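Local coordinates for protein Rho guanine nucleotide exchange factor 3 (Mus musculus, PDB 2Z0Q) that acts as a guanine nucleotide exchange factor for the RhoA and RhoB GTPases, here seen as its DH-PH fragment, at residues 91-96 with 177-182; 214-219 with 269-274; 224-229 with 249-254. One frame throughout, in Å; residues are numbered along the deposited sequence.

Contact 1: 91-96 with 177-182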
loop_
_atom_site.group_PDB
_atom_site.type_symbol
_atom_site.label_atom_id
_atom_site.label_comp_id
_atom_site.label_asym_id
_atom_site.label_seq_id
_atom_site.Cartn_x
_atom_site.Cartn_y
_atom_site.Cartn_z
ATOM N N THR A 91 29.855 13.087 -11.995
ATOM C CA THR A 91 29.675 11.806 -12.677
ATOM C C THR A 91 29.500 11.979 -14.178
ATOM O O THR A 91 28.718 12.811 -14.632
ATOM C CB THR A 91 28.442 11.046 -12.116
ATOM O OG1 THR A 91 28.669 10.704 -10.749
ATOM C CG2 THR A 91 28.217 9.747 -12.909
ATOM N N GLU A 92 30.260 11.209 -14.967
ATOM C CA GLU A 92 30.199 11.294 -16.424
ATOM C C GLU A 92 28.982 10.532 -16.989
ATOM O O GLU A 92 28.144 11.107 -17.684
ATOM C CB GLU A 92 31.477 10.692 -17.035
ATOM C CG GLU A 92 31.702 11.092 -18.467
ATOM C CD GLU A 92 33.090 10.652 -18.988
ATOM O OE1 GLU A 92 34.058 10.613 -18.189
ATOM O OE2 GLU A 92 33.211 10.366 -20.198
ATOM N N HIS A 93 28.931 9.240 -16.693
ATOM C CA HIS A 93 27.834 8.375 -17.155
ATOM C C HIS A 93 27.281 7.488 -16.067
ATOM O O HIS A 93 28.064 6.875 -15.297
ATOM C CB HIS A 93 28.319 7.439 -18.252
ATOM C CG HIS A 93 29.042 8.126 -19.351
ATOM N ND1 HIS A 93 30.400 8.010 -19.525
ATOM C CD2 HIS A 93 28.599 8.927 -20.343
ATOM C CE1 HIS A 93 30.765 8.704 -20.585
ATOM N NE2 HIS A 93 29.692 9.271 -21.099
ATOM N N VAL A 94 25.946 7.384 -16.026
ATOM C CA VAL A 94 25.259 6.509 -15.093
ATOM C C VAL A 94 24.479 5.431 -15.870
ATOM O O VAL A 94 23.973 4.470 -15.292
ATOM C CB VAL A 94 24.236 7.266 -14.174
ATOM C CG1 VAL A 94 24.975 8.239 -13.275
ATOM C CG2 VAL A 94 23.164 7.980 -15.032
ATOM N N GLY A 95 24.415 5.580 -17.192
ATOM C CA GLY A 95 23.642 4.644 -18.000
ATOM C C GLY A 95 24.017 3.176 -17.874
ATOM O O GLY A 95 23.158 2.360 -17.543
ATOM N N PRO A 96 25.277 2.816 -18.167
ATOM C CA PRO A 96 25.756 1.427 -18.079
ATOM C C PRO A 96 25.485 0.798 -16.725
ATOM O O PRO A 96 25.034 -0.342 -16.626
ATOM C CB PRO A 96 27.233 1.555 -18.385
ATOM C CG PRO A 96 27.228 2.699 -19.449
ATOM C CD PRO A 96 26.283 3.695 -18.812
ATOM N N ASP A 177 24.936 14.175 -27.504
ATOM C CA ASP A 177 26.201 13.502 -27.791
ATOM C C ASP A 177 26.710 12.678 -26.611
ATOM O O ASP A 177 27.869 12.232 -26.588
ATOM C CB ASP A 177 27.254 14.541 -28.176
ATOM C CG ASP A 177 27.586 15.478 -27.030
ATOM O OD1 ASP A 177 26.656 15.897 -26.298
ATOM O OD2 ASP A 177 28.781 15.802 -26.874
ATOM N N ASN A 178 25.846 12.481 -25.613
ATOM C CA ASN A 178 26.219 11.712 -24.442
ATOM C C ASN A 178 25.497 10.359 -24.571
ATOM O O ASN A 178 24.274 10.328 -24.623
ATOM C CB ASN A 178 25.734 12.425 -23.179
ATOM C CG ASN A 178 26.272 11.804 -21.934
ATOM O OD1 ASN A 178 26.260 10.585 -21.774
ATOM N ND2 ASN A 178 26.750 12.648 -21.008
ATOM N N PRO A 179 26.242 9.239 -24.577
ATOM C CA PRO A 179 25.634 7.904 -24.715
ATOM C C PRO A 179 24.659 7.518 -23.616
ATOM O O PRO A 179 23.939 6.542 -23.744
ATOM C CB PRO A 179 26.843 6.970 -24.785
ATOM C CG PRO A 179 27.897 7.727 -23.976
ATOM C CD PRO A 179 27.711 9.138 -24.435
ATOM N N ASP A 180 24.663 8.283 -22.524
ATOM C CA ASP A 180 23.727 8.019 -21.444
ATOM C C ASP A 180 22.296 8.219 -21.973
ATOM O O ASP A 180 21.351 7.695 -21.375
ATOM C CB ASP A 180 23.958 8.988 -20.289
ATOM C CG ASP A 180 24.636 8.343 -19.103
ATOM O OD1 ASP A 180 25.192 7.211 -19.216
ATOM O OD2 ASP A 180 24.609 8.971 -18.020
ATOM N N GLN A 181 22.103 9.008 -23.029
ATOM C CA GLN A 181 20.721 9.176 -23.513
ATOM C C GLN A 181 20.083 7.827 -23.817
ATOM O O GLN A 181 19.014 7.503 -23.297
ATOM C CB GLN A 181 20.637 10.035 -24.780
ATOM C CG GLN A 181 20.992 11.459 -24.631
ATOM C CD GLN A 181 20.478 12.295 -25.801
ATOM O OE1 GLN A 181 20.558 11.884 -26.968
ATOM N NE2 GLN A 181 19.956 13.464 -25.495
ATOM N N GLN A 182 20.732 7.020 -24.656
ATOM C CA GLN A 182 20.148 5.709 -24.975
ATOM C C GLN A 182 20.036 4.785 -23.769
ATOM O O GLN A 182 19.053 4.089 -23.594
ATOM C CB GLN A 182 20.950 5.019 -26.081
ATOM C CG GLN A 182 20.725 5.613 -27.468
ATOM C CD GLN A 182 21.632 6.788 -27.811
ATOM O OE1 GLN A 182 21.674 7.205 -28.979
ATOM N NE2 GLN A 182 22.366 7.328 -26.820
#

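Contact 2: 214-219 with 269-274. With SO4 (sulfate ion), chain C; SO4 (sulfate ion), chain D.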
loop_
_atom_site.group_PDB
_atom_site.type_symbol
_atom_site.label_atom_id
_atom_site.label_comp_id
_atom_site.label_asym_id
_atom_site.label_seq_id
_atom_site.Cartn_x
_atom_site.Cartn_y
_atom_site.Cartn_z
ATOM N N LEU A 214 -12.532 -14.688 3.456
ATOM C CA LEU A 214 -13.931 -14.375 3.839
ATOM C C LEU A 214 -14.521 -15.605 4.521
ATOM O O LEU A 214 -14.275 -16.747 4.106
ATOM C CB LEU A 214 -14.779 -14.017 2.616
ATOM C CG LEU A 214 -14.346 -12.703 1.909
ATOM C CD1 LEU A 214 -15.238 -12.466 0.686
ATOM C CD2 LEU A 214 -14.488 -11.509 2.892
ATOM N N LEU A 215 -15.292 -15.377 5.576
ATOM C CA LEU A 215 -15.898 -16.470 6.329
ATOM C C LEU A 215 -17.407 -16.293 6.274
ATOM O O LEU A 215 -17.900 -15.225 6.588
ATOM C CB LEU A 215 -15.377 -16.388 7.755
ATOM C CG LEU A 215 -15.867 -17.341 8.824
ATOM C CD1 LEU A 215 -15.621 -18.805 8.424
ATOM C CD2 LEU A 215 -15.067 -16.995 10.085
ATOM N N TYR A 216 -18.120 -17.332 5.854
ATOM C CA TYR A 216 -19.570 -17.286 5.709
ATOM C C TYR A 216 -20.239 -18.187 6.760
ATOM O O TYR A 216 -20.472 -19.374 6.498
ATOM C CB TYR A 216 -19.946 -17.770 4.298
ATOM C CG TYR A 216 -19.218 -17.052 3.176
ATOM C CD1 TYR A 216 -19.752 -15.899 2.586
ATOM C CD2 TYR A 216 -17.993 -17.522 2.692
ATOM C CE1 TYR A 216 -19.084 -15.234 1.540
ATOM C CE2 TYR A 216 -17.332 -16.873 1.654
ATOM C CZ TYR A 216 -17.872 -15.738 1.079
ATOM O OH TYR A 216 -17.209 -15.143 0.022
ATOM N N LEU A 217 -20.563 -17.639 7.929
ATOM C CA LEU A 217 -21.154 -18.465 8.979
ATOM C C LEU A 217 -22.676 -18.424 9.046
ATOM O O LEU A 217 -23.298 -19.138 9.860
ATOM C CB LEU A 217 -20.538 -18.096 10.332
ATOM C CG LEU A 217 -19.012 -18.217 10.325
ATOM C CD1 LEU A 217 -18.437 -17.779 11.681
ATOM C CD2 LEU A 217 -18.627 -19.667 9.980
ATOM N N GLU A 218 -23.291 -17.615 8.187
ATOM C CA GLU A 218 -24.751 -17.546 8.183
ATOM C C GLU A 218 -25.328 -17.710 6.785
ATOM O O GLU A 218 -24.681 -17.418 5.789
ATOM C CB GLU A 218 -25.233 -16.232 8.799
ATOM C CG GLU A 218 -24.696 -16.002 10.216
ATOM C CD GLU A 218 -25.100 -14.651 10.760
ATOM O OE1 GLU A 218 -26.278 -14.509 11.157
ATOM O OE2 GLU A 218 -24.259 -13.742 10.770
ATOM N N GLU A 219 -26.568 -18.175 6.729
ATOM C CA GLU A 219 -27.253 -18.420 5.466
ATOM C C GLU A 219 -27.368 -17.249 4.502
ATOM O O GLU A 219 -27.587 -16.097 4.908
ATOM C CB GLU A 219 -28.653 -18.962 5.748
ATOM C CG GLU A 219 -28.630 -20.355 6.310
ATOM C CD GLU A 219 -28.031 -21.352 5.338
ATOM O OE1 GLU A 219 -26.822 -21.229 5.009
ATOM O OE2 GLU A 219 -28.780 -22.261 4.899
ATOM N N TYR A 269 -12.232 -12.857 7.866
ATOM C CA TYR A 269 -13.181 -11.722 7.816
ATOM C C TYR A 269 -14.592 -12.310 7.733
ATOM O O TYR A 269 -15.082 -12.738 6.669
ATOM C CB TYR A 269 -12.839 -10.826 6.595
ATOM C CG TYR A 269 -11.400 -10.352 6.644
ATOM C CD1 TYR A 269 -11.015 -9.299 7.465
ATOM C CD2 TYR A 269 -10.401 -11.053 5.967
ATOM C CE1 TYR A 269 -9.672 -8.958 7.629
ATOM C CE2 TYR A 269 -9.043 -10.709 6.116
ATOM C CZ TYR A 269 -8.693 -9.683 6.940
ATOM O OH TYR A 269 -7.350 -9.398 7.104
ATOM N N GLN A 270 -15.225 -12.347 8.905
ATOM C CA GLN A 270 -16.551 -12.914 9.084
ATOM C C GLN A 270 -17.624 -11.975 8.520
ATOM O O GLN A 270 -17.744 -10.822 8.980
ATOM C CB GLN A 270 -16.751 -13.171 10.601
ATOM C CG GLN A 270 -18.079 -13.840 10.937
ATOM C CD GLN A 270 -18.251 -14.048 12.438
ATOM O OE1 GLN A 270 -17.302 -13.940 13.202
ATOM N NE2 GLN A 270 -19.471 -14.331 12.853
ATOM N N LEU A 271 -18.356 -12.435 7.511
ATOM C CA LEU A 271 -19.367 -11.547 6.913
ATOM C C LEU A 271 -20.356 -11.091 7.989
ATOM O O LEU A 271 -20.853 -11.910 8.773
ATOM C CB LEU A 271 -20.095 -12.207 5.747
ATOM C CG LEU A 271 -19.435 -11.882 4.387
ATOM C CD1 LEU A 271 -18.101 -12.622 4.281
ATOM C CD2 LEU A 271 -20.365 -12.237 3.243
ATOM N N TYR A 272 -20.631 -9.782 8.010
ATOM C CA TYR A 272 -21.545 -9.171 9.001
ATOM C C TYR A 272 -23.018 -9.193 8.541
ATOM O O TYR A 272 -23.946 -9.245 9.367
ATOM C CB TYR A 272 -21.056 -7.742 9.248
ATOM C CG TYR A 272 -21.759 -6.953 10.324
ATOM C CD1 TYR A 272 -21.704 -7.365 11.653
ATOM C CD2 TYR A 272 -22.378 -5.723 10.024
ATOM C CE1 TYR A 272 -22.236 -6.582 12.678
ATOM C CE2 TYR A 272 -22.919 -4.907 11.056
ATOM C CZ TYR A 272 -22.834 -5.352 12.374
ATOM O OH TYR A 272 -23.274 -4.583 13.406
ATOM N N ARG A 273 -23.221 -9.140 7.232
ATOM C CA ARG A 273 -24.539 -9.187 6.603
ATOM C C ARG A 273 -24.303 -9.804 5.252
ATOM O O ARG A 273 -23.152 -10.085 4.867
ATOM C CB ARG A 273 -25.125 -7.781 6.407
ATOM C CG ARG A 273 -25.321 -7.025 7.692
ATOM C CD ARG A 273 -26.583 -7.483 8.438
ATOM N NE ARG A 273 -26.939 -6.540 9.506
ATOM C CZ ARG A 273 -26.402 -6.532 10.721
ATOM N NH1 ARG A 273 -25.465 -7.420 11.055
ATOM N NH2 ARG A 273 -26.831 -5.651 11.623
ATOM N N GLN A 274 -25.376 -9.986 4.510
ATOM C CA GLN A 274 -25.251 -10.525 3.166
ATOM C C GLN A 274 -24.606 -9.456 2.293
ATOM O O GLN A 274 -24.736 -8.258 2.542
ATOM C CB GLN A 274 -26.618 -10.902 2.643
ATOM C CG GLN A 274 -27.268 -11.888 3.608
ATOM C CD GLN A 274 -28.635 -12.307 3.159
ATOM O OE1 GLN A 274 -29.305 -11.578 2.442
ATOM N NE2 GLN A 274 -29.071 -13.489 3.599
HETATM S S SO4 C . -25.473 -6.322 15.113
HETATM O O1 SO4 C . -26.200 -6.820 16.329
HETATM O O2 SO4 C . -24.086 -5.869 15.512
HETATM O O3 SO4 C . -25.357 -7.434 14.111
HETATM O O4 SO4 C . -26.280 -5.200 14.519
HETATM S S SO4 D . -29.310 -4.102 9.067
HETATM O O1 SO4 D . -30.253 -5.278 9.064
HETATM O O2 SO4 D . -28.772 -3.949 10.455
HETATM O O3 SO4 D . -28.166 -4.399 8.170
HETATM O O4 SO4 D . -29.985 -2.851 8.623
HETATM O O HOH W 1 -20.646 -14.861 8.554
HETATM O O HOH W 2 -21.819 -14.403 10.893
HETATM O O HOH W 3 -23.797 -10.910 11.502
HETATM O O HOH W 4 -26.220 -11.497 9.837
#

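Contact 3: 224-229 with 249-254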
loop_
_atom_site.group_PDB
_atom_site.type_symbol
_atom_site.label_atom_id
_atom_site.label_comp_id
_atom_site.label_asym_id
_atom_site.label_seq_id
_atom_site.Cartn_x
_atom_site.Cartn_y
_atom_site.Cartn_z
ATOM N N SER A 224 -22.193 -15.100 -5.901
ATOM C CA SER A 224 -21.345 -15.373 -7.052
ATOM C C SER A 224 -20.577 -14.142 -7.512
ATOM O O SER A 224 -19.561 -14.261 -8.193
ATOM C CB SER A 224 -22.181 -15.921 -8.218
ATOM O OG SER A 224 -22.986 -14.891 -8.772
ATOM N N LEU A 225 -21.060 -12.957 -7.158
ATOM C CA LEU A 225 -20.392 -11.740 -7.560
ATOM C C LEU A 225 -19.061 -11.644 -6.838
ATOM O O LEU A 225 -18.113 -11.075 -7.363
ATOM C CB LEU A 225 -21.257 -10.510 -7.246
ATOM C CG LEU A 225 -22.452 -10.273 -8.167
ATOM C CD1 LEU A 225 -23.254 -9.056 -7.636
ATOM C CD2 LEU A 225 -21.958 -10.012 -9.601
ATOM N N ILE A 226 -18.985 -12.165 -5.614
ATOM C CA ILE A 226 -17.708 -12.131 -4.908
ATOM C C ILE A 226 -16.744 -13.082 -5.647
ATOM O O ILE A 226 -15.610 -12.725 -5.947
ATOM C CB ILE A 226 -17.834 -12.616 -3.442
ATOM C CG1 ILE A 226 -18.615 -11.575 -2.611
ATOM C CG2 ILE A 226 -16.453 -12.797 -2.831
ATOM C CD1 ILE A 226 -19.167 -12.168 -1.310
ATOM N N ASP A 227 -17.220 -14.288 -5.902
ATOM C CA ASP A 227 -16.425 -15.328 -6.586
ATOM C C ASP A 227 -15.858 -14.855 -7.928
ATOM O O ASP A 227 -14.698 -15.114 -8.255
ATOM C CB ASP A 227 -17.296 -16.576 -6.799
ATOM C CG ASP A 227 -17.884 -17.116 -5.494
ATOM O OD1 ASP A 227 -17.532 -16.609 -4.409
ATOM O OD2 ASP A 227 -18.701 -18.054 -5.537
ATOM N N SER A 228 -16.678 -14.151 -8.697
ATOM C CA SER A 228 -16.271 -13.665 -9.999
ATOM C C SER A 228 -15.436 -12.399 -9.947
ATOM O O SER A 228 -14.945 -11.954 -10.970
ATOM C CB SER A 228 -17.508 -13.434 -10.872
ATOM O OG SER A 228 -18.305 -12.356 -10.389
ATOM N N SER A 229 -15.256 -11.813 -8.761
ATOM C CA SER A 229 -14.480 -10.587 -8.682
ATOM C C SER A 229 -13.003 -10.822 -8.938
ATOM O O SER A 229 -12.410 -11.797 -8.456
ATOM C CB SER A 229 -14.645 -9.900 -7.316
ATOM O OG SER A 229 -16.004 -9.580 -7.058
ATOM N N PHE A 249 -15.071 -4.319 2.175
ATOM C CA PHE A 249 -14.441 -4.619 0.893
ATOM C C PHE A 249 -15.338 -4.232 -0.279
ATOM O O PHE A 249 -16.455 -4.747 -0.430
ATOM C CB PHE A 249 -14.181 -6.135 0.786
ATOM C CG PHE A 249 -13.233 -6.668 1.827
ATOM C CD1 PHE A 249 -11.851 -6.598 1.644
ATOM C CD2 PHE A 249 -13.724 -7.230 3.001
ATOM C CE1 PHE A 249 -10.974 -7.081 2.616
ATOM C CE2 PHE A 249 -12.867 -7.703 3.956
ATOM C CZ PHE A 249 -11.473 -7.638 3.773
ATOM N N LEU A 250 -14.837 -3.334 -1.119
ATOM C CA LEU A 250 -15.555 -2.964 -2.307
ATOM C C LEU A 250 -14.919 -3.698 -3.508
ATOM O O LEU A 250 -13.878 -3.284 -4.023
ATOM C CB LEU A 250 -15.473 -1.447 -2.560
ATOM C CG LEU A 250 -16.145 -1.035 -3.891
ATOM C CD1 LEU A 250 -17.662 -1.331 -3.870
ATOM C CD2 LEU A 250 -15.890 0.435 -4.131
ATOM N N PHE A 251 -15.530 -4.801 -3.918
ATOM C CA PHE A 251 -15.062 -5.510 -5.110
ATOM C C PHE A 251 -15.758 -4.747 -6.255
ATOM O O PHE A 251 -16.688 -3.986 -6.009
ATOM C CB PHE A 251 -15.503 -6.978 -5.067
ATOM C CG PHE A 251 -14.765 -7.796 -4.034
ATOM C CD1 PHE A 251 -13.461 -8.253 -4.276
ATOM C CD2 PHE A 251 -15.372 -8.104 -2.823
ATOM C CE1 PHE A 251 -12.772 -9.015 -3.319
ATOM C CE2 PHE A 251 -14.706 -8.856 -1.860
ATOM C CZ PHE A 251 -13.392 -9.320 -2.107
ATOM N N GLN A 252 -15.336 -4.941 -7.507
ATOM C CA GLN A 252 -15.943 -4.163 -8.580
ATOM C C GLN A 252 -17.461 -4.157 -8.617
ATOM O O GLN A 252 -18.083 -3.111 -8.824
ATOM C CB GLN A 252 -15.434 -4.640 -9.939
ATOM C CG GLN A 252 -15.847 -3.731 -11.103
ATOM C CD GLN A 252 -15.151 -2.390 -11.047
ATOM O OE1 GLN A 252 -15.625 -1.461 -10.396
ATOM N NE2 GLN A 252 -13.995 -2.287 -11.724
ATOM N N GLU A 253 -18.067 -5.315 -8.392
ATOM C CA GLU A 253 -19.509 -5.410 -8.480
ATOM C C GLU A 253 -20.254 -5.701 -7.182
ATOM O O GLU A 253 -21.476 -5.811 -7.196
ATOM C CB GLU A 253 -19.875 -6.477 -9.521
ATOM C CG GLU A 253 -19.328 -6.153 -10.927
ATOM C CD GLU A 253 -19.774 -7.179 -11.949
ATOM O OE1 GLU A 253 -20.997 -7.336 -12.117
ATOM O OE2 GLU A 253 -18.911 -7.840 -12.565
ATOM N N VAL A 254 -19.522 -5.802 -6.081
ATOM C CA VAL A 254 -20.174 -6.128 -4.808
ATOM C C VAL A 254 -19.444 -5.598 -3.579
ATOM O O VAL A 254 -18.211 -5.638 -3.492
ATOM C CB VAL A 254 -20.398 -7.685 -4.696
ATOM C CG1 VAL A 254 -19.051 -8.401 -4.688
ATOM C CG2 VAL A 254 -21.221 -8.053 -3.398
HETATM O O HOH W 5 -18.267 -9.804 -10.077
HETATM O O HOH W 6 -16.870 -7.843 -8.791
#

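Contact 1: 91-96 with 177-182
His93 and Asp180 meet where two loops of the helical DH domain enter helices 95-101 and 180-213. Followed outward from the backbone, the CB of His93, and more distantly its CG, face Asp180 OD1, with CB 3.3 Å from that oxygen. The partner changes at the ring edge. With CG anti to the carbonyl carbon (chi1 -51°), the ring reaches over to the opposite loop: CD2 lies 3.2 Å from Asn178 OD1, which sits at the ring edge with ring and amide planes nearly perpendicular, and NE2 at the tip approaches Pro179 CG at 3.7 Å. Glu92 CG lies above one face of the same ring, near its rim. Asn178 OD1 also accepts a capping bond from Asp180 N (2.9 Å) ahead of helix 180-213.

Polar grip comes from the Asp180 carboxylate. OD2 takes the N-H of Val94 on its syn lone pair, 2.9 Å away and almost straight at 171°. OD1 accepts from Gly95 N at 2.7 Å in a more bent bond, the donor standing 44° out of the carboxylate plane. Without a side chain, Gly95 lets OD1 settle 3.2 Å from its CA, where a beta carbon would collide with the oxygen. Arg20 of helix 15-51 also touches the Asp180 side chain and hydrogen-bonds Glu92 O, adding a third element to the junction. An asparagine in place of Asp180 would set an amide NH2 where an acceptor is needed, and would probably leave the N-H of either Val94 or Gly95 without its mate. The carboxylate, gripped by two N-H groups at the start of one helix and carried near the start of another, is likely to stay ionised and to tie the two helix starts together electrostatically.

Contact 2: 214-219 with 269-274
Leu214 and Leu215 pair in parallel with Tyr269 and Gln270, so that a two-residue strand leaving the long helix 180-213 joins strand 266-271 of the PH-domain sheet. Leu215 N donates to Tyr269 O (2.9 Å) and its own O accepts from Leu271 N (3.0 Å), bracketing Gln270.

The side chains alternate between the faces. Leu214 shares one with Tyr269, its CD2 against the Tyr269 CB, while Leu215 and Gln270 occupy the other. Leu271 bridges to the incoming chain: CD1 meets Leu214 CB, and CD2 comes obliquely to Tyr216 CE1 at 3.7 Å. Although the CB of Tyr216 points away, with CG beside the backbone N (chi1 -53°) the ring comes back to Leu271. The Leu217 side chain crosses the extended Gln270 chain at about a right angle, CD1 3.8 Å from Gln270 NE2. Past the bridges the strands part, and water takes over, one molecule joining Leu217 N to Leu271 O. Farther on, Gln274 NE2 hydrogen-bonds Glu219 O at 3.3 Å, the oxygen lying close to the Gln274 amide plane.

Arg273 folds back, placing NH1 3.4 Å above the centre of the Tyr272 ring, and NH1 also donates to Tyr272 O. The guanidinium edge holds two sulfates, probably from the crystallisation liquor: Arg273 NE hydrogen-bonds O3 of the chain D sulfate at 2.8 Å, while Arg273 NH2 reaches both ions.

Contact 3: 224-229 with 249-254
The CB atoms of Leu225 and Val254 lie 3.9 Å apart, packing the short helix 224-227 against the tight turn between strands 245-251 and 254-263, a beta hairpin of the PH domain. Val254 has CG1 in the crowded position between its backbone N and carbonyl carbon (chi1 63°), a setting that turns this methyl to the helix, 3.8 Å from Ile226 CG1. Leu225 spreads its branches over the turn: CD1 touches Glu253 O, and the Leu225 side chain crosses the extended Glu253 chain at about a right angle, with CD2 nearest Glu253 OE1. Ile226 CG2 approaches the Phe251 ring obliquely and more loosely.

Ser229 faces the start of the turn. Its OG, anti to the carbonyl carbon (chi1 -59°), packs 3.3 Å from Phe251 CB and turns back to donate to Leu225 O at 2.6 Å. A water donates to the same OG (2.6 Å) and accepts from Glu253 N (2.8 Å), while a second water donates to Leu225 O and, weakly, to Glu253 OE2. Direct contact is thus van der Waals packing, largely of carbon, whereas the buried serine hydroxyl spends its proton within its own segment and reaches the turn through water.

Overall arrangement
Contact 1 lies in the DH domain, contacts 2 and 3 in the PH domain; contact 1 is about 41 Å from contact 2 and about 36 Å from contact 3, nearest atom to nearest atom. Helix 180-213 spans the gap: it starts in contact 1 and runs straight into strand 214-215 of contact 2. Contact 3 is nested in the loop that contact 2 closes; the two touch, Leu214 and Tyr216 on Ile226 and Tyr269 on Phe249, and both reach one sheet. Contact 3 is buried and held mainly by carbon packing, with two waters carrying its polar links. Contacts 1 and 2 are partly buried: a carboxylate on backbone N-H groups binds the first, strand pairing the second, which passes into waters and sulfates.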